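Long-range contacts in xylanase and alpha-amylase inhibitor protein (Scadoxus multiflorus, PDB 3MU7), which inhibits xylanase and alpha-amylase, using a TIM-barrel scaffold of the glycosyl hydrolase family 18 type: residues A[79-84]-A[123-128]; A[158-163]-A[202-207]; A[167-172]-A[206-211]. One frame throughout, in Å; residues are numbered along the deposited sequence. Where two conformers were deposited one is given.

Contact 1 (A[79-84]-A[123-128])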
loop_
_atom_site.group_PDB
_atom_site.type_symbol
_atom_site.label_atom_id
_atom_site.label_comp_id
_atom_site.label_asym_id
_atom_site.label_seq_id
_atom_site.Cartn_x
_atom_site.Cartn_y
_atom_site.Cartn_z
ATOM N N GLY A 79 1.356 14.136 6.752
ATOM C CA GLY A 79 -0.010 14.615 6.811
ATOM C C GLY A 79 -0.488 14.690 8.238
ATOM O O GLY A 79 0.114 14.083 9.128
ATOM N N PRO A 80 -1.579 15.432 8.470
ATOM C CA PRO A 80 -2.111 15.621 9.807
ATOM C C PRO A 80 -3.012 14.448 10.167
ATOM O O PRO A 80 -4.239 14.578 10.231
ATOM C CB PRO A 80 -2.907 16.918 9.675
ATOM C CG PRO A 80 -3.387 16.908 8.277
ATOM C CD PRO A 80 -2.369 16.163 7.460
ATOM N N TYR A 81 -2.397 13.289 10.347
ATOM C CA TYR A 81 -3.135 12.133 10.795
ATOM C C TYR A 81 -2.543 11.621 12.086
ATOM O O TYR A 81 -1.324 11.633 12.274
ATOM C CB TYR A 81 -3.193 11.042 9.718
ATOM C CG TYR A 81 -1.873 10.445 9.286
ATOM C CD1 TYR A 81 -1.319 9.359 9.970
ATOM C CD2 TYR A 81 -1.202 10.933 8.168
ATOM C CE1 TYR A 81 -0.123 8.789 9.562
ATOM C CE2 TYR A 81 0.001 10.373 7.749
ATOM C CZ TYR A 81 0.536 9.295 8.451
ATOM O OH TYR A 81 1.716 8.719 8.039
ATOM N N SER A 82 -3.421 11.199 12.982
ATOM C CA SER A 82 -3.017 10.608 14.242
ATOM C C SER A 82 -4.173 9.780 14.739
ATOM O O SER A 82 -5.299 9.914 14.265
ATOM C CB SER A 82 -2.654 11.687 15.266
ATOM O OG SER A 82 -3.776 12.476 15.582
ATOM N N LEU A 83 -3.888 8.919 15.702
ATOM C CA LEU A 83 -4.875 7.997 16.187
ATOM C C LEU A 83 -4.579 7.697 17.642
ATOM O O LEU A 83 -4.373 6.546 18.031
ATOM C CB LEU A 83 -4.839 6.730 15.331
ATOM C CG LEU A 83 -6.194 6.041 15.267
ATOM C CD1 LEU A 83 -7.128 6.737 14.293
ATOM C CD2 LEU A 83 -6.007 4.585 14.907
ATOM N N ASP A 84 -4.569 8.754 18.443
ATOM C CA ASP A 84 -4.175 8.667 19.847
ATOM C C ASP A 84 -5.237 8.076 20.785
ATOM O O ASP A 84 -4.876 7.420 21.761
ATOM C CB ASP A 84 -3.702 10.033 20.363
ATOM C CG ASP A 84 -2.425 10.513 19.683
ATOM O OD1 ASP A 84 -1.530 9.685 19.409
ATOM O OD2 ASP A 84 -2.314 11.732 19.432
ATOM N N PHE A 123 -2.389 0.225 5.483
ATOM C CA PHE A 123 -1.881 1.035 6.600
ATOM C C PHE A 123 -0.504 1.578 6.218
ATOM O O PHE A 123 0.515 0.886 6.370
ATOM C CB PHE A 123 -1.720 0.180 7.865
ATOM C CG PHE A 123 -2.997 -0.101 8.626
ATOM C CD1 PHE A 123 -3.009 0.022 10.012
ATOM C CD2 PHE A 123 -4.163 -0.521 7.983
ATOM C CE1 PHE A 123 -4.158 -0.273 10.756
ATOM C CE2 PHE A 123 -5.318 -0.809 8.722
ATOM C CZ PHE A 123 -5.311 -0.683 10.110
ATOM N N HIS A 124 -0.454 2.809 5.727
ATOM C CA HIS A 124 0.822 3.460 5.381
ATOM C C HIS A 124 1.135 4.493 6.473
ATOM O O HIS A 124 1.249 5.698 6.225
ATOM C CB HIS A 124 0.725 4.097 3.987
ATOM C CG HIS A 124 2.042 4.503 3.387
ATOM N ND1 HIS A 124 2.540 3.910 2.247
ATOM C CD2 HIS A 124 2.946 5.448 3.744
ATOM C CE1 HIS A 124 3.695 4.470 1.930
ATOM N NE2 HIS A 124 3.964 5.406 2.820
ATOM N N ILE A 125 1.274 3.997 7.697
ATOM C CA ILE A 125 1.459 4.843 8.873
ATOM C C ILE A 125 2.937 5.134 9.047
ATOM O O ILE A 125 3.721 4.238 9.374
ATOM C CB ILE A 125 0.859 4.186 10.139
ATOM C CG1 ILE A 125 -0.611 3.785 9.914
ATOM C CG2 ILE A 125 1.037 5.092 11.355
ATOM C CD1 ILE A 125 -1.524 4.895 9.369
ATOM N N GLU A 126 3.301 6.394 8.833
ATOM C CA GLU A 126 4.696 6.802 8.766
ATOM C C GLU A 126 5.146 7.604 9.987
ATOM O O GLU A 126 6.329 7.908 10.123
ATOM C CB GLU A 126 4.942 7.581 7.466
ATOM C CG GLU A 126 6.413 7.746 7.080
ATOM C CD GLU A 126 7.109 6.422 6.671
ATOM O OE1 GLU A 126 6.613 5.738 5.718
ATOM O OE2 GLU A 126 8.120 6.106 7.266
ATOM N N HIS A 127 4.227 7.955 10.875
ATOM C CA HIS A 127 4.531 8.669 12.109
ATOM C C HIS A 127 3.443 8.382 13.114
ATOM O O HIS A 127 2.360 8.023 12.777
ATOM C CB HIS A 127 4.656 10.186 11.855
ATOM C CG HIS A 127 3.368 10.832 11.466
ATOM N ND1 HIS A 127 3.110 11.282 10.206
ATOM C CD2 HIS A 127 2.265 11.091 12.189
ATOM C CE1 HIS A 127 1.915 11.825 10.175
ATOM N NE2 HIS A 127 1.359 11.676 11.349
ATOM N N GLY A 128 3.773 8.661 14.353
ATOM C CA GLY A 128 2.808 8.641 15.425
ATOM C C GLY A 128 2.689 7.359 16.204
ATOM O O GLY A 128 2.708 7.404 17.472
HETATM O O HOH W 1 -0.273 8.500 13.362
HETATM O O HOH W 2 1.437 8.822 19.251
#
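Y81 and H127 lay their rings over one another in an offset stack, with planes 26° apart and centroids 4.1 Å from each other. The overlap is partial: CE1 of H127 stands over one face of the phenol toward its rim, and its shortest approach is 3.4 Å to Y81 CZ. This dense part of the contact is gripped at two further points. Imidazole NE2 of H127 donates to Y81 O (2.8 Å), reaching it in the carbonyl plane although that oxygen lies somewhat tilted from the imidazole plane. Past the ring, Y81 OH receives the backbone N-H of E126 at 2.9 Å and also hydrogen-bonds to G76 O, which fixes the phenol lengthwise. H127 reaches over Y81 because its CG sits between the backbone N and the carbonyl carbon (chi1 67°), folding the imidazole back over the 79-84 loop, where CE1 comes 3.1 Å from G79 O. The family 18 signature Asp-x-x-Asp-x-Asp-x-Glu runs along strand 120-125 and ends just past it, with H124 in place of its third aspartate and E126 at the glutamate; the carboxylate of E126 turns away from Y81 and is bonded through OE1 to Q180. Replacing Y81 with a leucine would probably leave the N-H of E126 without this acceptor and the imidazole of H127 without its stacking face. The side toward solvent is much looser. There a water donates to H127 O at 2.7 Å and only weakly to Y81 O, standing between the two backbones. Farther out the segments separate, and a second water between D84 OD1 and G128 O is a doubtful bridge, since G128 was deposited in two conformers.

Contact 2 (A[158-163]-A[202-207])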
loop_
_atom_site.group_PDB
_atom_site.type_symbol
_atom_site.label_atom_id
_atom_site.label_comp_id
_atom_site.label_asym_id
_atom_site.label_seq_id
_atom_site.Cartn_x
_atom_site.Cartn_y
_atom_site.Cartn_z
ATOM N N CYS A 158 11.821 -0.154 6.383
ATOM C CA CYS A 158 12.552 -1.417 6.252
ATOM C C CYS A 158 13.372 -1.900 7.448
ATOM O O CYS A 158 13.977 -2.962 7.381
ATOM C CB CYS A 158 13.368 -1.484 4.953
ATOM S SG CYS A 158 14.541 -0.167 4.624
ATOM N N VAL A 159 13.375 -1.146 8.542
ATOM C CA VAL A 159 14.046 -1.626 9.754
ATOM C C VAL A 159 13.052 -2.438 10.579
ATOM O O VAL A 159 12.001 -1.932 10.982
ATOM C CB VAL A 159 14.655 -0.496 10.602
ATOM C CG1 VAL A 159 15.447 -1.090 11.755
ATOM C CG2 VAL A 159 15.566 0.391 9.763
ATOM N N TYR A 160 13.379 -3.704 10.806
ATOM C CA TYR A 160 12.512 -4.601 11.552
ATOM C C TYR A 160 12.846 -4.567 13.055
ATOM O O TYR A 160 14.015 -4.714 13.425
ATOM C CB TYR A 160 12.659 -6.038 11.036
ATOM C CG TYR A 160 11.628 -6.935 11.659
ATOM C CD1 TYR A 160 10.395 -7.138 11.045
ATOM C CD2 TYR A 160 11.853 -7.531 12.903
ATOM C CE1 TYR A 160 9.426 -7.928 11.636
ATOM C CE2 TYR A 160 10.894 -8.316 13.499
ATOM C CZ TYR A 160 9.680 -8.506 12.865
ATOM O OH TYR A 160 8.715 -9.290 13.450
ATOM N N PRO A 161 11.839 -4.417 13.941
ATOM C CA PRO A 161 10.412 -4.206 13.687
ATOM C C PRO A 161 10.124 -2.728 13.478
ATOM O O PRO A 161 10.824 -1.868 14.021
ATOM C CB PRO A 161 9.755 -4.704 14.975
ATOM C CG PRO A 161 10.774 -4.433 16.043
ATOM C CD PRO A 161 12.122 -4.584 15.385
ATOM N N ASP A 162 9.096 -2.432 12.691
ATOM C CA ASP A 162 8.777 -1.058 12.356
ATOM C C ASP A 162 8.271 -0.275 13.579
ATOM O O ASP A 162 7.445 -0.766 14.320
ATOM C CB ASP A 162 7.738 -1.041 11.241
ATOM C CG ASP A 162 7.441 0.348 10.758
ATOM O OD1 ASP A 162 6.462 0.939 11.250
ATOM O OD2 ASP A 162 8.225 0.863 9.934
ATOM N N PRO A 163 8.764 0.960 13.779
ATOM C CA PRO A 163 8.336 1.714 14.966
ATOM C C PRO A 163 6.855 2.076 14.987
ATOM O O PRO A 163 6.261 2.151 16.061
ATOM C CB PRO A 163 9.187 2.990 14.902
ATOM C CG PRO A 163 9.662 3.069 13.514
ATOM C CD PRO A 163 9.821 1.666 13.037
ATOM N N LYS A 202 15.750 -10.867 4.422
ATOM C CA LYS A 202 15.789 -12.149 5.116
ATOM C C LYS A 202 15.071 -12.060 6.439
ATOM O O LYS A 202 14.315 -12.917 6.795
ATOM C CB LYS A 202 17.249 -12.660 5.306
ATOM C CG LYS A 202 17.878 -13.251 4.055
ATOM C CD LYS A 202 19.363 -13.657 4.234
ATOM C CE LYS A 202 20.148 -13.311 2.972
ATOM N NZ LYS A 202 20.852 -14.417 2.535
ATOM N N GLU A 203 15.327 -10.967 7.145
ATOM C CA GLU A 203 14.660 -10.784 8.422
ATOM C C GLU A 203 13.141 -10.619 8.285
ATOM O O GLU A 203 12.380 -11.261 9.009
ATOM C CB GLU A 203 15.251 -9.630 9.230
ATOM C CG GLU A 203 14.610 -9.580 10.601
ATOM C CD GLU A 203 15.333 -8.736 11.618
ATOM O OE1 GLU A 203 16.058 -7.790 11.255
ATOM O OE2 GLU A 203 15.142 -9.031 12.810
ATOM N N TRP A 204 12.710 -9.754 7.367
ATOM C CA TRP A 204 11.278 -9.542 7.136
ATOM C C TRP A 204 10.580 -10.830 6.721
ATOM O O TRP A 204 9.524 -11.172 7.257
ATOM C CB TRP A 204 11.045 -8.439 6.103
ATOM C CG TRP A 204 11.194 -7.071 6.682
ATOM C CD1 TRP A 204 12.299 -6.270 6.640
ATOM C CD2 TRP A 204 10.202 -6.350 7.408
ATOM N NE1 TRP A 204 12.056 -5.089 7.297
ATOM C CE2 TRP A 204 10.772 -5.112 7.779
ATOM C CE3 TRP A 204 8.883 -6.631 7.788
ATOM C CZ2 TRP A 204 10.065 -4.155 8.507
ATOM C CZ3 TRP A 204 8.186 -5.687 8.509
ATOM C CH2 TRP A 204 8.778 -4.459 8.864
ATOM N N SER A 205 11.181 -11.557 5.786
ATOM C CA SER A 205 10.556 -12.780 5.309
ATOM C C SER A 205 10.504 -13.854 6.399
ATOM O O SER A 205 9.562 -14.639 6.430
ATOM C CB SER A 205 11.223 -13.294 4.032
ATOM O OG SER A 205 12.604 -13.507 4.224
ATOM N N MET A 206 11.479 -13.866 7.303
ATOM C CA MET A 206 11.464 -14.829 8.403
ATOM C C MET A 206 10.483 -14.451 9.511
ATOM O O MET A 206 9.769 -15.309 10.034
ATOM C CB MET A 206 12.858 -14.991 9.003
ATOM C CG MET A 206 12.982 -16.171 9.956
ATOM S SD MET A 206 14.543 -16.170 10.846
ATOM C CE MET A 206 14.023 -15.608 12.457
ATOM N N LYS A 207 10.453 -13.174 9.878
ATOM C CA LYS A 207 9.788 -12.763 11.112
ATOM C C LYS A 207 8.419 -12.110 10.966
ATOM O O LYS A 207 7.633 -12.126 11.909
ATOM C CB LYS A 207 10.699 -11.840 11.920
ATOM C CG LYS A 207 12.036 -12.455 12.283
ATOM C CD LYS A 207 12.809 -11.556 13.233
ATOM C CE LYS A 207 14.099 -12.211 13.704
ATOM N NZ LYS A 207 13.844 -13.325 14.654
HETATM O O HOH W 3 5.746 -9.860 12.818
#
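Y160 reaches from the 158-163 loop onto helix 195-207 and meets E203, W204 and K207, three side chains from adjoining turns of one helix face. Its CB lies over the five-membered ring of W204, a CH-pi contact 4.1 Å from the ring centroid, and also touches the carboxylate of E203. The next atom, CG, rests against CG and CD of E203; it is anti to the backbone N (chi1 -172°), which carries the phenol along the helix from E203 toward K207. From there the two edges of the ring part company. CD1 points at the indole face, 3.6 Å from W204 CE3, and CE1 follows near CZ3, giving a T-shaped stack in which the edge of Y160 meets the face of W204 with planes 87° apart. Along the other edge, CD2 comes 3.6 Å from E203 OE2, while CE2 reaches K207 CD at 3.8 Å. At the tip CZ and OH pack on K207 CB, and a water 3.1 Å from Y160 OH also donates to K207 O.

W204 is itself held from its rim. NE1 donates to C158 O at 2.9 Å, almost straight at 173°; the oxygen lies in the indole plane, but the donor stands well above the carbonyl plane. The rest of the indole leans on I177 and V179 of strand 176-180, so it is wedged between sheet and loop. C158 is further tied by its disulfide to C187, and a cis peptide bond before P161 turns the chain immediately after the tyrosine. In this TIM barrel the loop after strand 151-154 thus packs on the outer helix that follows the neighbouring strand 176-180, a beta-alpha barrel arrangement.

Contact 3 (A[167-172]-A[206-211])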
loop_
_atom_site.group_PDB
_atom_site.type_symbol
_atom_site.label_atom_id
_atom_site.label_comp_id
_atom_site.label_asym_id
_atom_site.label_seq_id
_atom_site.Cartn_x
_atom_site.Cartn_y
_atom_site.Cartn_z
ATOM N N THR A 167 4.134 -3.552 16.138
ATOM C CA THR A 167 3.239 -4.263 17.049
ATOM C C THR A 167 1.975 -4.750 16.340
ATOM O O THR A 167 1.506 -5.858 16.591
ATOM C CB THR A 167 2.856 -3.409 18.268
ATOM O OG1 THR A 167 2.222 -2.202 17.836
ATOM C CG2 THR A 167 4.082 -3.079 19.086
ATOM N N VAL A 168 1.448 -3.956 15.432
ATOM C CA VAL A 168 0.239 -4.365 14.720
ATOM C C VAL A 168 0.562 -5.508 13.719
ATOM O O VAL A 168 -0.162 -6.425 13.599
ATOM C CB VAL A 168 -0.377 -3.164 13.981
ATOM C CG1 VAL A 168 -1.671 -3.640 13.371
ATOM C CG2 VAL A 168 -0.562 -1.992 14.938
ATOM N N ILE A 169 1.732 -5.425 13.082
ATOM C CA ILE A 169 2.169 -6.523 12.217
ATOM C C ILE A 169 2.302 -7.820 13.025
ATOM O O ILE A 169 1.906 -8.885 12.559
ATOM C CB ILE A 169 3.478 -6.177 11.455
ATOM C CG1 ILE A 169 3.215 -5.051 10.448
ATOM C CG2 ILE A 169 4.057 -7.411 10.754
ATOM C CD1 ILE A 169 4.478 -4.405 9.881
ATOM N N ASN A 170 2.810 -7.710 14.255
ATOM C CA ASN A 170 2.985 -8.869 15.141
ATOM C C ASN A 170 1.682 -9.584 15.506
ATOM O O ASN A 170 1.713 -10.737 15.945
ATOM C CB ASN A 170 3.665 -8.445 16.449
ATOM C CG ASN A 170 5.151 -8.201 16.310
ATOM O OD1 ASN A 170 5.762 -7.626 17.211
ATOM N ND2 ASN A 170 5.746 -8.643 15.217
ATOM N N SER A 171 0.544 -8.909 15.359
ATOM C CA SER A 171 -0.751 -9.526 15.640
ATOM C C SER A 171 -1.201 -10.488 14.542
ATOM O O SER A 171 -2.208 -11.175 14.707
ATOM C CB SER A 171 -1.826 -8.464 15.862
ATOM O OG SER A 171 -2.243 -7.898 14.631
ATOM N N ALA A 172 -0.468 -10.515 13.424
ATOM C CA ALA A 172 -0.744 -11.376 12.258
ATOM C C ALA A 172 -1.974 -10.944 11.462
ATOM O O ALA A 172 -2.488 -11.694 10.641
ATOM C CB ALA A 172 -0.838 -12.867 12.653
ATOM N N MET A 206 11.479 -13.866 7.303
ATOM C CA MET A 206 11.464 -14.829 8.403
ATOM C C MET A 206 10.483 -14.451 9.511
ATOM O O MET A 206 9.769 -15.309 10.034
ATOM C CB MET A 206 12.858 -14.991 9.003
ATOM C CG MET A 206 12.982 -16.171 9.956
ATOM S SD MET A 206 14.543 -16.170 10.846
ATOM C CE MET A 206 14.023 -15.608 12.457
ATOM N N LYS A 207 10.453 -13.174 9.878
ATOM C CA LYS A 207 9.788 -12.763 11.112
ATOM C C LYS A 207 8.419 -12.110 10.966
ATOM O O LYS A 207 7.633 -12.126 11.909
ATOM C CB LYS A 207 10.699 -11.840 11.920
ATOM C CG LYS A 207 12.036 -12.455 12.283
ATOM C CD LYS A 207 12.809 -11.556 13.233
ATOM C CE LYS A 207 14.099 -12.211 13.704
ATOM N NZ LYS A 207 13.844 -13.325 14.654
ATOM N N ALA A 208 8.128 -11.513 9.813
ATOM C CA ALA A 208 6.865 -10.786 9.670
ATOM C C ALA A 208 5.701 -11.761 9.677
ATOM O O ALA A 208 5.674 -12.713 8.898
ATOM C CB ALA A 208 6.866 -9.966 8.407
ATOM N N ARG A 209 4.737 -11.521 10.561
ATOM C CA ARG A 209 3.614 -12.439 10.719
ATOM C C ARG A 209 2.519 -12.112 9.715
ATOM O O ARG A 209 1.461 -11.564 10.041
ATOM C CB ARG A 209 3.109 -12.432 12.160
ATOM C CG ARG A 209 4.167 -12.885 13.160
ATOM C CD ARG A 209 3.563 -13.093 14.531
ATOM N NE ARG A 209 2.800 -14.335 14.585
ATOM C CZ ARG A 209 1.699 -14.528 15.311
ATOM N NH1 ARG A 209 1.179 -13.557 16.061
ATOM N NH2 ARG A 209 1.107 -15.712 15.275
ATOM N N THR A 210 2.802 -12.441 8.466
ATOM C CA THR A 210 1.885 -12.224 7.358
ATOM C C THR A 210 2.125 -13.323 6.329
ATOM O O THR A 210 3.239 -13.857 6.234
ATOM C CB THR A 210 2.086 -10.819 6.724
ATOM O OG1 THR A 210 1.120 -10.616 5.691
ATOM C CG2 THR A 210 3.470 -10.665 6.113
ATOM N N ASP A 211 1.096 -13.642 5.551
ATOM C CA ASP A 211 1.225 -14.659 4.514
ATOM C C ASP A 211 2.081 -14.201 3.334
ATOM O O ASP A 211 2.670 -15.031 2.645
ATOM C CB ASP A 211 -0.149 -15.099 4.002
ATOM C CG ASP A 211 -0.941 -15.902 5.025
ATOM O OD1 ASP A 211 -0.345 -16.472 5.962
ATOM O OD2 ASP A 211 -2.182 -15.958 4.870
HETATM O O HOH W 4 0.419 -8.972 10.054
HETATM O O HOH W 3 5.746 -9.860 12.818
HETATM O O HOH W 5 -1.182 -13.653 9.105
#
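The C-terminal end of helix 166-170, with A172 just beyond it, receives R209 from the turn that follows helix 195-207. NH1 of R209 donates to N170 O at 2.9 Å with an N-H...O angle of 156°, and the acceptor lies in the guanidinium plane. The bend of the arginine chain at chi3 (76°) brings the flat group round to this carbonyl, with CD packing 3.3 Å from the same N170 O. A172 then lies across it, its methyl 4.0 Å above the centre of the guanidinium. A positive charge beside the carbonyl end of a helix is likely to be stabilised by the local dipoles. In the barrel these are two neighbouring helix-to-strand connections, leading into strands 176-180 and 213-218, at the end of the barrel where the parallel strands begin. Their backbones come close as well: A172 CA points its hydrogen at R209 O in a C-H...O contact of 3.1 Å. An inverse gamma turn centred on R209, with its weak T210 N to A208 O bond, bends the chain here. On the inner side the packing is light and apolar, I169 CG2 meeting A208 CB at 4.5 Å, while A208 and T210 lean on I177. Solvent completes the joint. One water donates to both I169 O and R209 O, the latter at 2.8 Å, and another accepts from N170 ND2 and the backbone N of R209. Behind the helix end, S171 OG donates to V168 O at 2.8 Å; that carbonyl also accepts the backbone N-H of S171, so two donors from one residue converge on it.

How the contacts relate
Along the chain contact 1 closes before the other two open, and all three belong to one family 18 TIM barrel. Contacts 2 and 3 are near neighbours, centres about 9 Å apart: both use helix 195-207, share M206 and K207, and are joined by a common water and by packing of W204 against I169. The 158-163 loop and helix 166-170 follow each other in sequence, so the pair packs consecutive pieces of the chain against one helix and its exit. Contact 1 lies about 20 and 19 Å away, centre to centre, at the C-terminal ends of strands 69-76 and 120-125, where the loop after the first meets the end of the second without touching the others.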